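Long-range contact in GH59 galactosidase (Clostridium cellulolyticum, PDB 2V4V), which carries a family 6 carbohydrate-binding module, the part described here, which binds xylose, within a larger family 59 glycoside hydrolase: residues 68-82 and 93-105. Numbering follows the deposited sequence.
Sequences IRLDSSTGTLIGTCP and TDAKCTVSGVTGK
Ser100 N donates to Ile78 O at 2.8 Å, the one direct hydrogen bond between 68-82 and 93-105; it is nearly straight (N-H...O angle 165°), and the donor lies in the carbonyl plane. The same oxygen also receives a CA-H...O contact from Val99 and a longer bond from a water that meets Ser100 OG at 2.6 Å. Farther along, the strands are bridged by water: a second molecule accepts from Thr80 N at 3.0 Å and donates to Thr98 O.

The other side-chain contacts are largely apolar. Ile78 holds CG1 between its backbone N and carbonyl carbon, which carries CD1 to 3.7 Å from Val99 CG1. The other branch of Val99, CG2, faces Ile68 CD1, the two side chains crossing nearly at right angles. Cys97 and Cys81 form no disulfide, their SG atoms being 4.1 Å apart: Cys97 SG rests 3.7 Å from Cys81 CB, while Cys81 SG, swung anti to its backbone N (chi1 -169°), lies against the Ala95-Lys96 backbone and Ala95 CB (3.7 Å). Leu70 CD1 and Val102 CG2 meet tip to tip at 3.5 Å, beside Phe46.

Strands 77-82 and 93-98 run roughly antiparallel (151°) yet belong to different sheets, each outermost in its own. Phe53 of strand 52-59 packs on Ile68, Cys81 and Val99 at this seam between the two sheets of the beta-sandwich (jelly-roll) fold of family 6 carbohydrate-binding modules.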
ATOM      1  N   ILE A  68      -7.129  -1.519   1.936  1.00  7.66           N
ATOM      2  CA  ILE A  68      -6.571  -0.907   3.130  1.00  7.48           C
ATOM      3  C   ILE A  68      -7.460  -1.350   4.300  1.00  8.04           C
ATOM      4  O   ILE A  68      -8.604  -0.892   4.393  1.00  8.56           O
ATOM      5  CB  ILE A  68      -6.630   0.630   3.055  1.00  8.59           C
ATOM      6  CG1 ILE A  68      -5.877   1.141   1.822  1.00  9.09           C
ATOM      7  CG2 ILE A  68      -6.014   1.271   4.296  1.00  9.38           C
ATOM      8  CD1 ILE A  68      -6.383   2.495   1.328  1.00 10.21           C
ATOM      9  N   ARG A  69      -6.903  -2.210   5.179  1.00  8.81           N
ATOM     10  CA  ARG A  69      -7.690  -2.822   6.230  1.00  8.64           C
ATOM     11  C   ARG A  69      -7.083  -2.479   7.601  1.00  8.43           C
ATOM     12  O   ARG A  69      -5.879  -2.261   7.720  1.00  9.68           O
ATOM     13  CB  ARG A  69      -7.714  -4.345   6.048  1.00  9.37           C
ATOM     14  CG  ARG A  69      -8.610  -4.750   4.848  1.00  9.60           C
ATOM     15  CD  ARG A  69      -8.626  -6.258   4.600  1.00 11.38           C
ATOM     16  NE  ARG A  69      -9.416  -6.567   3.418  1.00 10.31           N
ATOM     17  CZ  ARG A  69     -10.752  -6.634   3.389  1.00  9.06           C
ATOM     18  NH1 ARG A  69     -11.494  -6.427   4.501  1.00  8.74           N
ATOM     19  NH2 ARG A  69     -11.370  -6.928   2.227  1.00 11.74           N
ATOM     20  N   LEU A  70      -7.945  -2.361   8.625  1.00  6.87           N
ATOM     21  CA  LEU A  70      -7.443  -1.968   9.929  1.00  7.42           C
ATOM     22  C   LEU A  70      -7.373  -3.145  10.876  1.00  7.92           C
ATOM     23  O   LEU A  70      -8.325  -3.905  11.042  1.00  8.19           O
ATOM     24  CB  LEU A  70      -8.348  -0.887  10.534  1.00  6.21           C
ATOM     25  CG  LEU A  70      -8.415   0.430   9.773  1.00  9.06           C
ATOM     26  CD1 LEU A  70      -9.377   1.425  10.487  1.00 11.70           C
ATOM     27  CD2 LEU A  70      -7.037   1.040   9.543  1.00 11.69           C
ATOM     28  N   ASP A  71      -6.223  -3.235  11.530  1.00  7.66           N
ATOM     29  CA  ASP A  71      -5.994  -4.085  12.687  1.00  9.23           C
ATOM     30  C   ASP A  71      -5.873  -5.603  12.474  1.00  9.58           C
ATOM     31  O   ASP A  71      -5.423  -6.286  13.315  1.00 10.75           O
ATOM     32  CB  ASP A  71      -6.920  -3.680  13.841  1.00  9.09           C
ATOM     33  CG  ASP A  71      -6.712  -2.208  14.262  1.00 10.62           C
ATOM     34  OD1 ASP A  71      -5.573  -1.809  14.407  1.00 10.86           O
ATOM     35  OD2 ASP A  71      -7.731  -1.575  14.453  1.00 12.71           O
ATOM     36  N   SER A  72      -6.294  -6.074  11.326  1.00  8.56           N
ATOM     37  CA  SER A  72      -5.967  -7.450  10.911  1.00  9.28           C
ATOM     38  C   SER A  72      -6.047  -7.560   9.391  1.00  8.87           C
ATOM     39  O   SER A  72      -6.642  -6.686   8.723  1.00  8.39           O
ATOM     40  CB  SER A  72      -6.936  -8.442  11.562  1.00 10.76           C
ATOM     41  OG  SER A  72      -8.280  -8.175  11.163  1.00 13.32           O
ATOM     42  N   SER A  73      -5.454  -8.628   8.844  1.00  9.80           N
ATOM     43  CA  SER A  73      -5.363  -8.756   7.393  1.00  9.98           C
ATOM     44  C   SER A  73      -6.724  -8.979   6.741  1.00  9.96           C
ATOM     45  O   SER A  73      -6.858  -8.842   5.501  1.00  9.40           O
ATOM     46  CB  SER A  73      -4.378  -9.874   6.989  1.00 11.12           C
ATOM     47  OG  SER A  73      -4.847 -11.132   7.405  1.00 11.68           O
ATOM     48  N   THR A  74      -7.719  -9.358   7.566  1.00  9.00           N
ATOM     49  CA  THR A  74      -9.088  -9.577   7.117  1.00 10.32           C
ATOM     50  C   THR A  74     -10.000  -8.513   7.768  1.00 10.18           C
ATOM     51  O   THR A  74     -11.232  -8.637   7.748  1.00 10.48           O
ATOM     52  CB  THR A  74      -9.579 -11.018   7.444  1.00 10.78           C
ATOM     53  OG1 THR A  74      -9.436 -11.248   8.841  1.00 12.25           O
ATOM     54  CG2 THR A  74      -8.766 -12.094   6.636  1.00 11.24           C
ATOM     55  N   GLY A  75      -9.382  -7.477   8.341  1.00  9.21           N
ATOM     56  CA  GLY A  75     -10.142  -6.536   9.187  1.00  8.76           C
ATOM     57  C   GLY A  75     -10.918  -5.507   8.370  1.00  7.97           C
ATOM     58  O   GLY A  75     -10.856  -5.465   7.112  1.00  8.13           O
ATOM     59  N   THR A  76     -11.626  -4.646   9.114  1.00  6.72           N
ATOM     60  CA  THR A  76     -12.459  -3.627   8.513  1.00  7.35           C
ATOM     61  C   THR A  76     -11.750  -2.897   7.365  1.00  7.66           C
ATOM     62  O   THR A  76     -10.648  -2.400   7.539  1.00  6.72           O
ATOM     63  CB  THR A  76     -12.830  -2.615   9.585  1.00  9.44           C
ATOM     64  OG1 THR A  76     -13.399  -3.341  10.679  1.00  8.32           O
ATOM     65  CG2 THR A  76     -13.877  -1.584   9.087  1.00  7.64           C
ATOM     66  N   LEU A  77     -12.444  -2.851   6.228  1.00  7.97           N
ATOM     67  CA  LEU A  77     -11.932  -2.178   5.033  1.00  8.73           C
ATOM     68  C   LEU A  77     -12.219  -0.684   5.094  1.00  9.68           C
ATOM     69  O   LEU A  77     -13.358  -0.288   5.372  1.00 10.31           O
ATOM     70  CB  LEU A  77     -12.617  -2.788   3.785  1.00  8.65           C
ATOM     71  CG  LEU A  77     -12.136  -2.354   2.385  1.00  9.76           C
ATOM     72  CD1 LEU A  77     -10.685  -2.786   2.072  1.00 10.11           C
ATOM     73  CD2 LEU A  77     -13.060  -2.919   1.359  1.00 10.89           C
ATOM     74  N   ILE A  78     -11.204   0.146   4.813  1.00  8.39           N
ATOM     75  CA  ILE A  78     -11.448   1.586   4.781  1.00  9.00           C
ATOM     76  C   ILE A  78     -11.187   2.211   3.405  1.00  8.94           C
ATOM     77  O   ILE A  78     -11.513   3.375   3.189  1.00  9.52           O
ATOM     78  CB  ILE A  78     -10.689   2.350   5.884  1.00  8.53           C
ATOM     79  CG1 ILE A  78      -9.172   2.248   5.639  1.00  9.12           C
ATOM     80  CG2 ILE A  78     -11.093   1.805   7.218  1.00 10.57           C
ATOM     81  CD1 ILE A  78      -8.308   3.127   6.544  1.00  8.57           C
ATOM     82  N   GLY A  79     -10.655   1.414   2.464  1.00  7.95           N
ATOM     83  CA  GLY A  79     -10.538   1.882   1.097  1.00  8.52           C
ATOM     84  C   GLY A  79      -9.926   0.820   0.230  1.00  7.71           C
ATOM     85  O   GLY A  79      -9.307  -0.105   0.762  1.00  9.86           O
ATOM     86  N   THR A  80     -10.072   0.958  -1.093  1.00  7.85           N
ATOM     87  CA  THR A  80      -9.480   0.003  -2.027  1.00  8.04           C
ATOM     88  C   THR A  80      -8.853   0.846  -3.115  1.00  7.75           C
ATOM     89  O   THR A  80      -9.567   1.566  -3.845  1.00  9.54           O
ATOM     90  CB  THR A  80     -10.574  -0.932  -2.634  1.00  8.83           C
ATOM     91  OG1 THR A  80     -11.223  -1.638  -1.562  1.00 11.26           O
ATOM     92  CG2 THR A  80      -9.925  -1.969  -3.556  1.00 10.46           C
ATOM     93  N   CYS A  81      -7.521   0.772  -3.209  1.00  8.36           N
ATOM     94  CA  CYS A  81      -6.791   1.670  -4.122  1.00  9.35           C
ATOM     95  C   CYS A  81      -6.524   0.907  -5.418  1.00  8.84           C
ATOM     96  O   CYS A  81      -5.781  -0.091  -5.408  1.00  8.98           O
ATOM     97  CB  CYS A  81      -5.448   2.005  -3.514  1.00  9.21           C
ATOM     98  SG  CYS A  81      -4.650   3.364  -4.440  1.00 10.52           S
ATOM     99  N   PRO A  82      -7.110   1.365  -6.539  1.00  7.83           N
ATOM    100  CA  PRO A  82      -6.846   0.639  -7.774  1.00  7.58           C
ATOM    101  C   PRO A  82      -5.473   0.994  -8.285  1.00  7.23           C
ATOM    102  O   PRO A  82      -5.058   2.161  -8.282  1.00  7.89           O
ATOM    103  CB  PRO A  82      -7.919   1.167  -8.751  1.00  6.93           C
ATOM    104  CG  PRO A  82      -8.164   2.583  -8.296  1.00  9.03           C
ATOM    105  CD  PRO A  82      -7.978   2.546  -6.749  1.00  8.36           C
ATOM    106  N   THR A  93       4.201   5.534 -10.700  1.00  7.52           N
ATOM    107  CA  THR A  93       3.169   6.554 -10.806  1.00  8.43           C
ATOM    108  C   THR A  93       2.405   6.626  -9.473  1.00  8.95           C
ATOM    109  O   THR A  93       2.750   5.897  -8.535  1.00  9.25           O
ATOM    110  CB  THR A  93       2.233   6.245 -11.954  1.00  9.75           C
ATOM    111  OG1 THR A  93       1.467   7.422 -12.284  1.00 10.45           O
ATOM    112  CG2 THR A  93       1.348   5.034 -11.639  1.00  8.57           C
ATOM    113  N   ASP A  94       1.438   7.544  -9.371  1.00  8.31           N
ATOM    114  CA  ASP A  94       0.636   7.686  -8.158  1.00  9.86           C
ATOM    115  C   ASP A  94      -0.726   7.015  -8.356  1.00 10.20           C
ATOM    116  O   ASP A  94      -1.500   7.353  -9.272  1.00 11.44           O
ATOM    117  CB  ASP A  94       0.398   9.160  -7.829  1.00  9.22           C
ATOM    118  CG  ASP A  94       1.667   9.921  -7.417  1.00 14.01           C
ATOM    119  OD1 ASP A  94       2.724   9.336  -7.086  1.00 10.06           O
ATOM    120  OD2 ASP A  94       1.562  11.170  -7.361  1.00 20.74           O
ATOM    121  N   ALA A  95      -1.026   6.065  -7.482  1.00  8.27           N
ATOM    122  CA  ALA A  95      -2.363   5.457  -7.450  1.00  9.01           C
ATOM    123  C   ALA A  95      -3.074   6.115  -6.282  1.00  9.05           C
ATOM    124  O   ALA A  95      -2.433   6.408  -5.236  1.00  9.09           O
ATOM    125  CB  ALA A  95      -2.259   3.929  -7.269  1.00  9.17           C
ATOM    126  N   LYS A  96      -4.379   6.369  -6.411  1.00  7.98           N
ATOM    127  CA  LYS A  96      -5.046   7.162  -5.376  1.00  7.46           C
ATOM    128  C   LYS A  96      -6.482   6.644  -5.184  1.00  7.37           C
ATOM    129  O   LYS A  96      -7.116   6.200  -6.148  1.00  7.12           O
ATOM    130  CB  LYS A  96      -5.107   8.632  -5.839  1.00  9.24           C
ATOM    131  CG  LYS A  96      -3.684   9.254  -5.869  1.00 10.67           C
ATOM    132  CD  LYS A  96      -3.623  10.608  -6.555  1.00 15.67           C
ATOM    133  CE  LYS A  96      -3.552  10.466  -8.085  1.00 16.28           C
ATOM    134  NZ  LYS A  96      -3.240  11.813  -8.689  1.00 16.56           N
ATOM    135  N   CYS A  97      -6.985   6.793  -3.957  1.00  7.37           N
ATOM    136  CA  CYS A  97      -8.378   6.456  -3.678  1.00  8.56           C
ATOM    137  C   CYS A  97      -8.900   7.248  -2.475  1.00  8.91           C
ATOM    138  O   CYS A  97      -8.115   7.860  -1.696  1.00  9.92           O
ATOM    139  CB  CYS A  97      -8.587   4.961  -3.438  1.00  8.72           C
ATOM    140  SG  CYS A  97      -7.726   4.375  -1.920  1.00  9.63           S
ATOM    141  N   THR A  98     -10.224   7.261  -2.350  1.00  8.33           N
ATOM    142  CA  THR A  98     -10.797   7.815  -1.149  1.00 10.02           C
ATOM    143  C   THR A  98     -10.755   6.799  -0.010  1.00  9.52           C
ATOM    144  O   THR A  98     -10.644   5.580  -0.216  1.00  9.56           O
ATOM    145  CB  THR A  98     -12.258   8.239  -1.386  1.00 11.46           C
ATOM    146  OG1 THR A  98     -13.018   7.119  -1.839  1.00 13.67           O
ATOM    147  CG2 THR A  98     -12.326   9.383  -2.407  1.00 11.43           C
ATOM    148  N   VAL A  99     -10.903   7.305   1.209  1.00  9.19           N
ATOM    149  CA  VAL A  99     -10.832   6.456   2.403  1.00  9.00           C
ATOM    150  C   VAL A  99     -11.983   6.877   3.297  1.00  9.62           C
ATOM    151  O   VAL A  99     -12.277   8.077   3.410  1.00 10.86           O
ATOM    152  CB  VAL A  99      -9.473   6.680   3.089  1.00  9.90           C
ATOM    153  CG1 VAL A  99      -9.379   6.060   4.491  1.00 12.30           C
ATOM    154  CG2 VAL A  99      -8.409   6.051   2.153  1.00  9.08           C
ATOM    155  N   SER A 100     -12.656   5.874   3.852  1.00  9.22           N
ATOM    156  CA  SER A 100     -13.757   6.090   4.823  1.00  9.34           C
ATOM    157  C   SER A 100     -13.236   6.771   6.076  1.00  9.82           C
ATOM    158  O   SER A 100     -12.084   6.607   6.450  1.00 10.30           O
ATOM    159  CB  SER A 100     -14.326   4.741   5.242  1.00 10.35           C
ATOM    160  OG  SER A 100     -14.936   4.090   4.111  1.00 12.32           O
ATOM    161  N   GLY A 101     -14.128   7.499   6.738  1.00  8.51           N
ATOM    162  CA  GLY A 101     -13.703   8.188   7.937  1.00 10.08           C
ATOM    163  C   GLY A 101     -13.297   7.213   9.023  1.00 10.28           C
ATOM    164  O   GLY A 101     -14.013   6.222   9.335  1.00 11.73           O
ATOM    165  N   VAL A 102     -12.159   7.530   9.651  1.00 10.78           N
ATOM    166  CA  VAL A 102     -11.697   6.754  10.777  1.00 12.51           C
ATOM    167  C   VAL A 102     -10.978   7.643  11.782  1.00 12.17           C
ATOM    168  O   VAL A 102     -10.566   8.761  11.452  1.00 13.89           O
ATOM    169  CB  VAL A 102     -10.881   5.527  10.326  1.00 14.81           C
ATOM    170  CG1 VAL A 102      -9.457   5.875  10.160  1.00 16.23           C
ATOM    171  CG2 VAL A 102     -11.031   4.415  11.357  1.00 17.26           C
ATOM    172  N   THR A 103     -10.858   7.155  13.010  1.00 12.54           N
ATOM    173  CA  THR A 103     -10.212   7.907  14.073  1.00 12.93           C
ATOM    174  C   THR A 103      -9.093   7.076  14.679  1.00 12.70           C
ATOM    175  O   THR A 103      -9.013   5.868  14.457  1.00 12.90           O
ATOM    176  CB  THR A 103     -11.210   8.292  15.181  1.00 14.08           C
ATOM    177  OG1 THR A 103     -12.006   7.152  15.528  1.00 17.56           O
ATOM    178  CG2 THR A 103     -12.120   9.416  14.711  1.00 16.85           C
ATOM    179  N   GLY A 104      -8.228   7.729  15.445  1.00 12.32           N
ATOM    180  CA  GLY A 104      -7.387   7.028  16.399  1.00 12.19           C
ATOM    181  C   GLY A 104      -6.265   6.240  15.761  1.00 11.61           C
ATOM    182  O   GLY A 104      -5.958   6.399  14.581  1.00 11.66           O
ATOM    183  N   LYS A 105      -5.671   5.371  16.579  1.00 11.11           N
ATOM    184  CA  LYS A 105      -4.473   4.621  16.217  1.00 11.42           C
ATOM    185  C   LYS A 105      -4.871   3.212  15.791  1.00 10.17           C
ATOM    186  O   LYS A 105      -5.673   2.553  16.461  1.00 10.45           O
ATOM    187  CB  LYS A 105      -3.564   4.559  17.447  1.00 12.38           C
ATOM    188  CG  LYS A 105      -2.883   5.871  17.806  1.00 17.39           C
ATOM    189  CD  LYS A 105      -3.834   6.768  18.624  1.00 21.79           C
ATOM    190  CE  LYS A 105      -3.122   7.879  19.405  1.00 22.93           C
ATOM    191  NZ  LYS A 105      -4.123   8.967  19.731  1.00 22.33           N
TER
HETATM  192  O   HOH W   1     -14.361   3.581   1.646  1.00 26.23           O
HETATM  193  O   HOH W   2     -11.741   3.398  -1.588  1.00 11.17           O